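Local coordinates for clostripain-related protein (Bacteroides thetaiotaomicron, PDB 5L20), which belongs to the clostripain (C11) family of cysteine peptidases and probably cleaves peptide bonds, this chain being only an N-terminal part of the whole protein, at residues R46-M51 with N94-Y99. Numbering follows the deposited sequence.
Sequences RIIIFM and NDVQRY
I48 and V96 meet methyl to methyl where helix 86-99 packs across one face of the mixed beta-sheet, as in the alpha/beta/alpha layering of caspase-like (clan CD) peptidases such as the C11 family. The CG2 atoms of I48 and V96 lie 4.1 Å apart, and the two side chains run antiparallel, flank to flank. The CB of I48 points toward the helix; with CG1 beside the backbone N (chi1 -55°), CG2 lies anti to that N and is the branch that meets V96, which answers with the methyl beside its own backbone N. F13 of the neighbouring strand 10-16 also touches V96, and L60 of strand 57-66 flanks I48, so the pair is buried in the layer between helix and sheet. The extended R46 chain carries its guanidinium to the last turn of helix 86-99: Y99 O sits 4.1 Å from R46 CZ, over the centre of one face, where no N-H points. The polar grip comes instead from S100, whose OG bonds R46 NH1. Within the helix, exposed R98 reaches back to buried D95, NH2 donating to OD1 at 2.8 Å, while D95 OD2 is held by K76 NZ and Y78 OH of strand 69-79.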
loop_
_atom_site.group_PDB
_atom_site.type_symbol
_atom_site.label_atom_id
_atom_site.label_comp_id
_atom_site.label_asym_id
_atom_site.label_seq_id
_atom_site.Cartn_x
_atom_site.Cartn_y
_atom_site.Cartn_z
ATOM N N ARG A 46 3.064 -11.777 1.340
ATOM C CA ARG A 46 3.800 -10.547 1.049
ATOM C C ARG A 46 2.975 -9.343 1.487
ATOM O O ARG A 46 1.738 -9.383 1.436
ATOM C CB ARG A 46 4.106 -10.409 -0.442
ATOM C CG ARG A 46 5.120 -11.409 -1.044
ATOM C CD ARG A 46 5.628 -10.891 -2.421
ATOM N NE ARG A 46 6.307 -11.894 -3.232
ATOM C CZ ARG A 46 5.687 -12.813 -3.975
ATOM N NH1 ARG A 46 4.354 -12.881 -4.004
ATOM N NH2 ARG A 46 6.398 -13.694 -4.675
ATOM N N ILE A 47 3.661 -8.275 1.875
ATOM C CA ILE A 47 3.036 -6.991 2.143
ATOM C C ILE A 47 3.507 -6.023 1.067
ATOM O O ILE A 47 4.721 -5.803 0.924
ATOM C CB ILE A 47 3.395 -6.432 3.530
ATOM C CG1 ILE A 47 2.823 -7.348 4.623
ATOM C CG2 ILE A 47 2.837 -5.021 3.661
ATOM C CD1 ILE A 47 3.196 -6.967 6.012
ATOM N N ILE A 48 2.563 -5.468 0.320
ATOM C CA ILE A 48 2.833 -4.533 -0.770
ATOM C C ILE A 48 2.145 -3.220 -0.428
ATOM O O ILE A 48 0.979 -3.235 -0.014
ATOM C CB ILE A 48 2.285 -5.052 -2.117
ATOM C CG1 ILE A 48 2.822 -6.447 -2.456
ATOM C CG2 ILE A 48 2.503 -3.995 -3.215
ATOM C CD1 ILE A 48 4.349 -6.471 -2.637
ATOM N N ILE A 49 2.847 -2.098 -0.565
ATOM C CA ILE A 49 2.311 -0.805 -0.211
ATOM C C ILE A 49 2.361 0.149 -1.390
ATOM O O ILE A 49 3.399 0.254 -2.052
ATOM C CB ILE A 49 3.068 -0.192 0.978
ATOM C CG1 ILE A 49 3.083 -1.215 2.129
ATOM C CG2 ILE A 49 2.465 1.149 1.355
ATOM C CD1 ILE A 49 3.638 -0.702 3.435
ATOM N N PHE A 50 1.230 0.785 -1.688
ATOM C CA PHE A 50 1.154 1.919 -2.608
ATOM C C PHE A 50 0.967 3.149 -1.765
ATOM O O PHE A 50 -0.010 3.244 -1.018
ATOM C CB PHE A 50 -0.009 1.781 -3.592
ATOM C CG PHE A 50 -0.259 2.994 -4.446
ATOM C CD1 PHE A 50 -1.077 4.036 -4.003
ATOM C CD2 PHE A 50 0.312 3.073 -5.727
ATOM C CE1 PHE A 50 -1.346 5.138 -4.846
ATOM C CE2 PHE A 50 0.053 4.158 -6.560
ATOM C CZ PHE A 50 -0.772 5.191 -6.128
ATOM N N MET A 51 1.875 4.117 -1.868
ATOM C CA MET A 51 1.685 5.350 -1.129
ATOM C C MET A 51 1.987 6.579 -1.975
ATOM O O MET A 51 3.067 6.668 -2.580
ATOM C CB MET A 51 2.538 5.384 0.141
ATOM C CG MET A 51 2.324 6.669 0.887
ATOM S SD MET A 51 3.158 6.669 2.471
ATOM C CE MET A 51 2.950 8.378 2.915
ATOM N N ASN A 94 -3.342 -4.309 -10.835
ATOM C CA ASN A 94 -2.662 -5.239 -11.753
ATOM C C ASN A 94 -1.144 -5.241 -11.505
ATOM O O ASN A 94 -0.505 -6.285 -11.562
ATOM C CB ASN A 94 -2.946 -4.890 -13.220
ATOM C CG ASN A 94 -4.354 -5.262 -13.640
ATOM O OD1 ASN A 94 -5.016 -6.091 -12.993
ATOM N ND2 ASN A 94 -4.824 -4.661 -14.734
ATOM N N ASP A 95 -0.604 -4.072 -11.151
ATOM C CA ASP A 95 0.806 -4.007 -10.735
ATOM C C ASP A 95 1.005 -4.890 -9.481
ATOM O O ASP A 95 1.957 -5.661 -9.392
ATOM C CB ASP A 95 1.221 -2.572 -10.411
ATOM C CG ASP A 95 1.387 -1.695 -11.638
ATOM O OD1 ASP A 95 1.581 -2.224 -12.759
ATOM O OD2 ASP A 95 1.372 -0.465 -11.439
ATOM N N VAL A 96 0.117 -4.749 -8.492
ATOM C CA VAL A 96 0.244 -5.546 -7.267
ATOM C C VAL A 96 0.255 -7.033 -7.600
ATOM O O VAL A 96 1.077 -7.805 -7.086
ATOM C CB VAL A 96 -0.915 -5.213 -6.280
ATOM C CG1 VAL A 96 -0.936 -6.220 -5.100
ATOM C CG2 VAL A 96 -0.737 -3.794 -5.790
ATOM N N GLN A 97 -0.646 -7.449 -8.490
ATOM C CA GLN A 97 -0.712 -8.851 -8.841
ATOM C C GLN A 97 0.545 -9.323 -9.595
ATOM O O GLN A 97 0.993 -10.430 -9.379
ATOM C CB GLN A 97 -1.948 -9.115 -9.690
ATOM C CG GLN A 97 -3.256 -8.930 -8.937
ATOM C CD GLN A 97 -4.415 -9.059 -9.898
ATOM O OE1 GLN A 97 -4.798 -10.168 -10.314
ATOM N NE2 GLN A 97 -4.962 -7.919 -10.292
ATOM N N ARG A 98 1.090 -8.483 -10.476
ATOM C CA ARG A 98 2.310 -8.845 -11.225
ATOM C C ARG A 98 3.475 -9.008 -10.281
ATOM O O ARG A 98 4.204 -9.994 -10.381
ATOM C CB ARG A 98 2.641 -7.791 -12.279
ATOM C CG ARG A 98 1.988 -8.071 -13.627
ATOM C CD ARG A 98 2.421 -7.054 -14.703
ATOM N NE ARG A 98 1.930 -5.714 -14.389
ATOM C CZ ARG A 98 0.834 -5.182 -14.925
ATOM N NH1 ARG A 98 0.144 -5.838 -15.850
ATOM N NH2 ARG A 98 0.446 -3.990 -14.553
ATOM N N TYR A 99 3.662 -8.065 -9.364
ATOM C CA TYR A 99 4.784 -8.173 -8.438
ATOM C C TYR A 99 4.547 -9.257 -7.391
ATOM O O TYR A 99 5.503 -9.843 -6.864
ATOM C CB TYR A 99 5.056 -6.836 -7.755
ATOM C CG TYR A 99 5.725 -5.829 -8.650
ATOM C CD1 TYR A 99 7.072 -5.966 -8.966
ATOM C CD2 TYR A 99 5.028 -4.738 -9.165
ATOM C CE1 TYR A 99 7.705 -5.034 -9.767
ATOM C CE2 TYR A 99 5.657 -3.796 -9.990
ATOM C CZ TYR A 99 6.991 -3.965 -10.274
ATOM O OH TYR A 99 7.637 -3.033 -11.052
#